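PDB 3HTU: vacuolar protein-sorting-associated protein 25 from Homo sapiens, which serves as a component of the ESCRT-II complex, needed for multivesicular body formation and endosomal cargo sorting, and probably takes part in recruiting ESCRT-III. Local coordinates for residues A[15-20]-A[40-45]; A[54-59]-A[65-70]. One frame throughout, in Å; residues are numbered along the deposited sequence.

Interaction 1: residues A[15-20]-A[40-45]; sequences YQWVSR and EDEEFH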
loop_
_atom_site.group_PDB
_atom_site.type_symbol
_atom_site.label_atom_id
_atom_site.label_comp_id
_atom_site.label_asym_id
_atom_site.label_seq_id
_atom_site.Cartn_x
_atom_site.Cartn_y
_atom_site.Cartn_z
ATOM N N TYR A 15 -0.573 -5.780 8.927
ATOM C CA TYR A 15 -0.994 -7.132 8.574
ATOM C C TYR A 15 -2.297 -7.484 9.280
ATOM O O TYR A 15 -3.133 -8.200 8.737
ATOM C CB TYR A 15 0.101 -8.144 8.904
ATOM C CG TYR A 15 -0.233 -9.531 8.421
ATOM C CD1 TYR A 15 -0.011 -9.898 7.095
ATOM C CD2 TYR A 15 -0.799 -10.463 9.274
ATOM C CE1 TYR A 15 -0.342 -11.151 6.639
ATOM C CE2 TYR A 15 -1.128 -11.734 8.825
ATOM C CZ TYR A 15 -0.888 -12.073 7.507
ATOM O OH TYR A 15 -1.204 -13.330 7.043
ATOM N N GLN A 16 -2.444 -6.967 10.498
ATOM C CA GLN A 16 -3.685 -7.015 11.248
ATOM C C GLN A 16 -4.827 -6.394 10.431
ATOM O O GLN A 16 -5.913 -6.954 10.376
ATOM C CB GLN A 16 -3.488 -6.249 12.555
ATOM C CG GLN A 16 -3.921 -6.957 13.813
ATOM C CD GLN A 16 -3.415 -6.259 15.078
ATOM O OE1 GLN A 16 -2.896 -6.905 15.992
ATOM N NE2 GLN A 16 -3.564 -4.937 15.136
ATOM N N TRP A 17 -4.575 -5.246 9.789
ATOM C CA TRP A 17 -5.620 -4.533 9.043
ATOM C C TRP A 17 -6.022 -5.245 7.747
ATOM O O TRP A 17 -7.199 -5.251 7.372
ATOM C CB TRP A 17 -5.216 -3.075 8.736
ATOM C CG TRP A 17 -6.252 -2.400 7.909
ATOM C CD1 TRP A 17 -7.399 -1.813 8.361
ATOM C CD2 TRP A 17 -6.294 -2.315 6.474
ATOM N NE1 TRP A 17 -8.139 -1.345 7.303
ATOM C CE2 TRP A 17 -7.486 -1.638 6.133
ATOM C CE3 TRP A 17 -5.434 -2.733 5.447
ATOM C CZ2 TRP A 17 -7.843 -1.365 4.809
ATOM C CZ3 TRP A 17 -5.786 -2.457 4.127
ATOM C CH2 TRP A 17 -6.982 -1.781 3.821
ATOM N N VAL A 18 -5.040 -5.814 7.054
ATOM C CA VAL A 18 -5.296 -6.547 5.813
ATOM C C VAL A 18 -6.191 -7.752 6.102
ATOM O O VAL A 18 -7.092 -8.056 5.324
ATOM C CB VAL A 18 -3.985 -7.011 5.116
ATOM C CG1 VAL A 18 -4.295 -7.817 3.853
ATOM C CG2 VAL A 18 -3.086 -5.817 4.782
ATOM N N SER A 19 -5.938 -8.415 7.229
ATOM C CA SER A 19 -6.714 -9.586 7.650
ATOM C C SER A 19 -8.081 -9.193 8.219
ATOM O O SER A 19 -9.119 -9.572 7.665
ATOM C CB SER A 19 -5.926 -10.418 8.666
ATOM O OG SER A 19 -4.703 -10.883 8.115
ATOM N N ARG A 20 -8.074 -8.430 9.314
ATOM C CA ARG A 20 -9.306 -7.945 9.938
ATOM C C ARG A 20 -10.023 -6.939 9.039
ATOM O O ARG A 20 -9.621 -5.773 8.964
ATOM C CB ARG A 20 -9.026 -7.276 11.291
ATOM C CG ARG A 20 -8.305 -8.118 12.328
ATOM C CD ARG A 20 -8.023 -7.276 13.565
ATOM N NE ARG A 20 -7.295 -8.016 14.595
ATOM C CZ ARG A 20 -6.961 -7.525 15.788
ATOM N NH1 ARG A 20 -7.281 -6.277 16.120
ATOM N NH2 ARG A 20 -6.300 -8.285 16.654
ATOM N N GLU A 40 -7.786 5.108 5.857
ATOM C CA GLU A 40 -7.713 6.504 6.327
ATOM C C GLU A 40 -7.739 6.695 7.839
ATOM O O GLU A 40 -7.153 7.649 8.359
ATOM C CB GLU A 40 -8.802 7.365 5.671
ATOM C CG GLU A 40 -8.361 7.991 4.361
ATOM C CD GLU A 40 -9.383 8.937 3.750
ATOM O OE1 GLU A 40 -9.255 9.230 2.543
ATOM O OE2 GLU A 40 -10.302 9.391 4.464
ATOM N N ASP A 41 -8.412 5.789 8.541
ATOM C CA ASP A 41 -8.541 5.890 9.993
ATOM C C ASP A 41 -7.550 5.001 10.758
ATOM O O ASP A 41 -7.548 4.985 11.990
ATOM C CB ASP A 41 -9.987 5.592 10.407
ATOM C CG ASP A 41 -10.958 6.642 9.907
ATOM O OD1 ASP A 41 -11.005 7.745 10.503
ATOM O OD2 ASP A 41 -11.676 6.365 8.919
ATOM N N GLU A 42 -6.706 4.275 10.026
ATOM C CA GLU A 42 -5.718 3.379 10.637
ATOM C C GLU A 42 -4.463 4.087 11.141
ATOM O O GLU A 42 -4.090 5.157 10.643
ATOM C CB GLU A 42 -5.344 2.241 9.676
ATOM C CG GLU A 42 -5.696 0.841 10.184
ATOM C CD GLU A 42 -7.161 0.669 10.570
ATOM O OE1 GLU A 42 -7.479 -0.381 11.176
ATOM O OE2 GLU A 42 -7.996 1.562 10.270
ATOM N N GLU A 43 -3.808 3.458 12.114
ATOM C CA GLU A 43 -2.596 3.997 12.743
ATOM C C GLU A 43 -1.436 4.212 11.765
ATOM O O GLU A 43 -0.548 5.037 12.027
ATOM C CB GLU A 43 -2.163 3.103 13.915
ATOM C CG GLU A 43 -3.272 2.868 14.972
ATOM C CD GLU A 43 -2.961 1.735 15.942
ATOM O OE1 GLU A 43 -2.082 1.913 16.813
ATOM O OE2 GLU A 43 -3.611 0.669 15.844
ATOM N N PHE A 44 -1.457 3.492 10.639
ATOM C CA PHE A 44 -0.395 3.592 9.630
ATOM C C PHE A 44 -0.687 4.535 8.455
ATOM O O PHE A 44 0.149 4.692 7.567
ATOM C CB PHE A 44 0.067 2.199 9.144
ATOM C CG PHE A 44 -1.036 1.324 8.604
ATOM C CD1 PHE A 44 -1.437 1.420 7.277
ATOM C CD2 PHE A 44 -1.641 0.378 9.416
ATOM C CE1 PHE A 44 -2.438 0.598 6.771
ATOM C CE2 PHE A 44 -2.648 -0.445 8.927
ATOM C CZ PHE A 44 -3.053 -0.332 7.600
ATOM N N HIS A 45 -1.848 5.186 8.448
ATOM C CA HIS A 45 -2.087 6.199 7.432
ATOM C C HIS A 45 -1.061 7.317 7.621
ATOM O O HIS A 45 -0.626 7.570 8.735
ATOM C CB HIS A 45 -3.512 6.736 7.507
ATOM C CG HIS A 45 -4.065 7.150 6.181
ATOM N ND1 HIS A 45 -3.966 8.440 5.704
ATOM C CD2 HIS A 45 -4.708 6.441 5.222
ATOM C CE1 HIS A 45 -4.537 8.510 4.515
ATOM N NE2 HIS A 45 -4.994 7.309 4.197
#
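W17, in the last turns of helix 7-19, faces E42 across 8.1 Å between their CA atoms, and the loop makes a type I beta turn from E42 to H45. H45 N bonds to E42 O across that turn. W17 points its side chain at the loop with CG anti to the backbone N (chi1 177°). E42 meets the indole from the pyrrole side. Its OE1 lies 3.2 Å from W17 CD1, at the ring edge and near the ring plane. E42 CG lies 3.6 Å from W17 CD1, and the bend at chi2 brings the carboxylate to the same carbon. The carboxylate is turned 58° from the indole. This is the winged-helix domain at the C-terminal end of VPS25, and the contact ties its first helix to the loop that leads into helix 49-61. F44 approaches W17 edge first. The two form an offset edge-to-face pair, with the F44 ring and the indole five-membered ring at 74°. F44 CZ is 3.7 Å from W17 CB. E42 CB lies over one face of the F44 ring, offset toward its rim. Cutting W17 back to an alanine would keep CB against F44 but is likely to open a gap beside F44 CZ and leave the E42 carboxylate without its aromatic neighbour. On the same helix, W10 and I14 also pack against F44.

Interaction 2: residues A[54-59]-A[65-70]; sequences RALQAL and AEIITV
I67 CD1 lies over one face of the flat peptide group that joins L56 to Q57. It is 3.7 Å from L56 C and 3.8 Å from Q57 N. A65 CB approaches the oxygen end of the same peptide, 4.2 Å from L56 O. No aromatic ring takes part, and the contact is apolar packing. I67 reaches the helix through its longer branch. CG1 stands anti to the carbonyl carbon (chi1 -56°), and the chain runs on extended to CD1. The same methyl touches L56 CB at 3.7 Å and Q57 CG at 3.8 Å. It therefore sits against the helix backbone, the CB of L56 and the CG of Q57. Q57 crosses I67 at a slant, and it is the aliphatic part of Q57 that makes the contact. At the other end, A65 CB meets L59 CB at 3.8 Å, where the two backbones are nearest. The small A65 side chain suits this close approach. Alternate strand residues A65 and I67 point at the helix, while E66 points away. The strand and helix axes come within 7.5 Å at 133°. By topology, helix 49-61 probably corresponds to the third helix of the winged-helix fold, and strands 65-68 and 75-78 to the hairpin of its wing. L56 and A65 also pack on V76 of strand 75-78. L53 adds to the packing on I67, and A55 turns to W10 and I14 of helix 7-19.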
loop_
_atom_site.group_PDB
_atom_site.type_symbol
_atom_site.label_atom_id
_atom_site.label_comp_id
_atom_site.label_asym_id
_atom_site.label_seq_id
_atom_site.Cartn_x
_atom_site.Cartn_y
_atom_site.Cartn_z
ATOM N N ARG A 54 10.266 -0.832 5.244
ATOM C CA ARG A 54 10.912 -1.626 6.287
ATOM C C ARG A 54 9.895 -2.486 7.074
ATOM O O ARG A 54 10.225 -3.581 7.531
ATOM C CB ARG A 54 11.745 -0.746 7.230
ATOM C CG ARG A 54 12.766 0.189 6.540
ATOM C CD ARG A 54 14.136 -0.450 6.269
ATOM N NE ARG A 54 15.146 0.593 6.010
ATOM C CZ ARG A 54 16.434 0.381 5.735
ATOM N NH1 ARG A 54 16.931 -0.855 5.673
ATOM N NH2 ARG A 54 17.238 1.419 5.523
ATOM N N ALA A 55 8.674 -1.974 7.239
ATOM C CA ALA A 55 7.593 -2.737 7.850
ATOM C C ALA A 55 7.279 -3.946 6.965
ATOM O O ALA A 55 7.155 -5.067 7.459
ATOM C CB ALA A 55 6.350 -1.881 8.013
ATOM N N LEU A 56 7.169 -3.689 5.668
ATOM C CA LEU A 56 6.831 -4.708 4.681
ATOM C C LEU A 56 7.937 -5.749 4.510
ATOM O O LEU A 56 7.652 -6.918 4.241
ATOM C CB LEU A 56 6.530 -4.043 3.341
ATOM C CG LEU A 56 5.083 -3.722 2.934
ATOM C CD1 LEU A 56 4.067 -3.766 4.051
ATOM C CD2 LEU A 56 4.996 -2.441 2.217
ATOM N N GLN A 57 9.190 -5.310 4.664
ATOM C CA GLN A 57 10.362 -6.196 4.588
ATOM C C GLN A 57 10.384 -7.198 5.748
ATOM O O GLN A 57 10.708 -8.369 5.545
ATOM C CB GLN A 57 11.675 -5.384 4.503
ATOM C CG GLN A 57 11.933 -4.741 3.106
ATOM C CD GLN A 57 12.878 -3.543 3.121
ATOM O OE1 GLN A 57 13.535 -3.237 4.133
ATOM N NE2 GLN A 57 12.948 -2.851 1.991
ATOM N N ALA A 58 10.032 -6.742 6.955
ATOM C CA ALA A 58 9.895 -7.631 8.101
ATOM C C ALA A 58 8.785 -8.657 7.873
ATOM O O ALA A 58 8.961 -9.836 8.187
ATOM C CB ALA A 58 9.647 -6.842 9.392
ATOM N N LEU A 59 7.662 -8.204 7.307
ATOM C CA LEU A 59 6.573 -9.097 6.876
ATOM C C LEU A 59 7.050 -10.091 5.825
ATOM O O LEU A 59 6.847 -11.289 5.996
ATOM C CB LEU A 59 5.363 -8.313 6.358
ATOM C CG LEU A 59 4.120 -7.986 7.213
ATOM C CD1 LEU A 59 4.213 -8.281 8.702
ATOM C CD2 LEU A 59 3.657 -6.573 6.962
ATOM N N ALA A 65 4.191 -11.494 3.181
ATOM C CA ALA A 65 4.126 -10.448 2.161
ATOM C C ALA A 65 5.195 -10.675 1.121
ATOM O O ALA A 65 6.245 -11.227 1.420
ATOM C CB ALA A 65 4.314 -9.060 2.798
ATOM N N GLU A 66 4.903 -10.278 -0.114
ATOM C CA GLU A 66 5.922 -10.192 -1.141
ATOM C C GLU A 66 5.835 -8.799 -1.764
ATOM O O GLU A 66 4.785 -8.393 -2.263
ATOM C CB GLU A 66 5.744 -11.266 -2.212
ATOM C CG GLU A 66 6.906 -11.316 -3.192
ATOM C CD GLU A 66 6.773 -12.429 -4.236
ATOM O OE1 GLU A 66 6.173 -13.491 -3.931
ATOM O OE2 GLU A 66 7.265 -12.229 -5.369
ATOM N N ILE A 67 6.955 -8.093 -1.764
ATOM C CA ILE A 67 6.968 -6.722 -2.276
ATOM C C ILE A 67 7.184 -6.727 -3.787
ATOM O O ILE A 67 7.975 -7.517 -4.309
ATOM C CB ILE A 67 8.012 -5.851 -1.507
ATOM C CG1 ILE A 67 7.702 -5.897 -0.002
ATOM C CG2 ILE A 67 8.023 -4.394 -2.038
ATOM C CD1 ILE A 67 8.899 -5.578 0.913
ATOM N N ILE A 68 6.422 -5.881 -4.494
ATOM C CA ILE A 68 6.632 -5.635 -5.928
ATOM C C ILE A 68 7.259 -4.258 -6.135
ATOM O O ILE A 68 6.668 -3.215 -5.792
ATOM C CB ILE A 68 5.342 -5.821 -6.787
ATOM C CG1 ILE A 68 4.749 -7.222 -6.572
ATOM C CG2 ILE A 68 5.645 -5.715 -8.258
ATOM C CD1 ILE A 68 3.593 -7.290 -5.590
ATOM N N THR A 69 8.453 -4.269 -6.716
ATOM C CA THR A 69 9.249 -3.057 -6.819
ATOM C C THR A 69 9.362 -2.492 -8.227
ATOM O O THR A 69 9.970 -1.430 -8.410
ATOM C CB THR A 69 10.649 -3.227 -6.208
ATOM O OG1 THR A 69 11.358 -4.245 -6.914
ATOM C CG2 THR A 69 10.536 -3.599 -4.754
ATOM N N VAL A 70 8.758 -3.147 -9.214
ATOM C CA VAL A 70 8.828 -2.623 -10.571
ATOM C C VAL A 70 8.087 -1.286 -10.666
ATOM O O VAL A 70 6.995 -1.119 -10.107
ATOM C CB VAL A 70 8.383 -3.636 -11.675
ATOM C CG1 VAL A 70 9.392 -4.792 -11.790
ATOM C CG2 VAL A 70 6.991 -4.156 -11.434
#

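Interactions 1 and 2 lie on opposite sides of the chain's centre, with their own centres about 16 Å apart. They follow one another along the chain. Helix 7-19 connects them: Y15 CB packs 4.1 Å from L59 CD1. W10 and I14 of this helix touch F44 of interaction 1 and A55 of segment 54-59, and F78 is shared by Y15, V18, L56 and L59. The two contacts thus border a common apolar core. They differ in their outer surroundings. On strand 65-68, E66 hydrogen-bonds to a chain of another protein, and I68 packs on that chain. Neither segment of interaction 1 touches it.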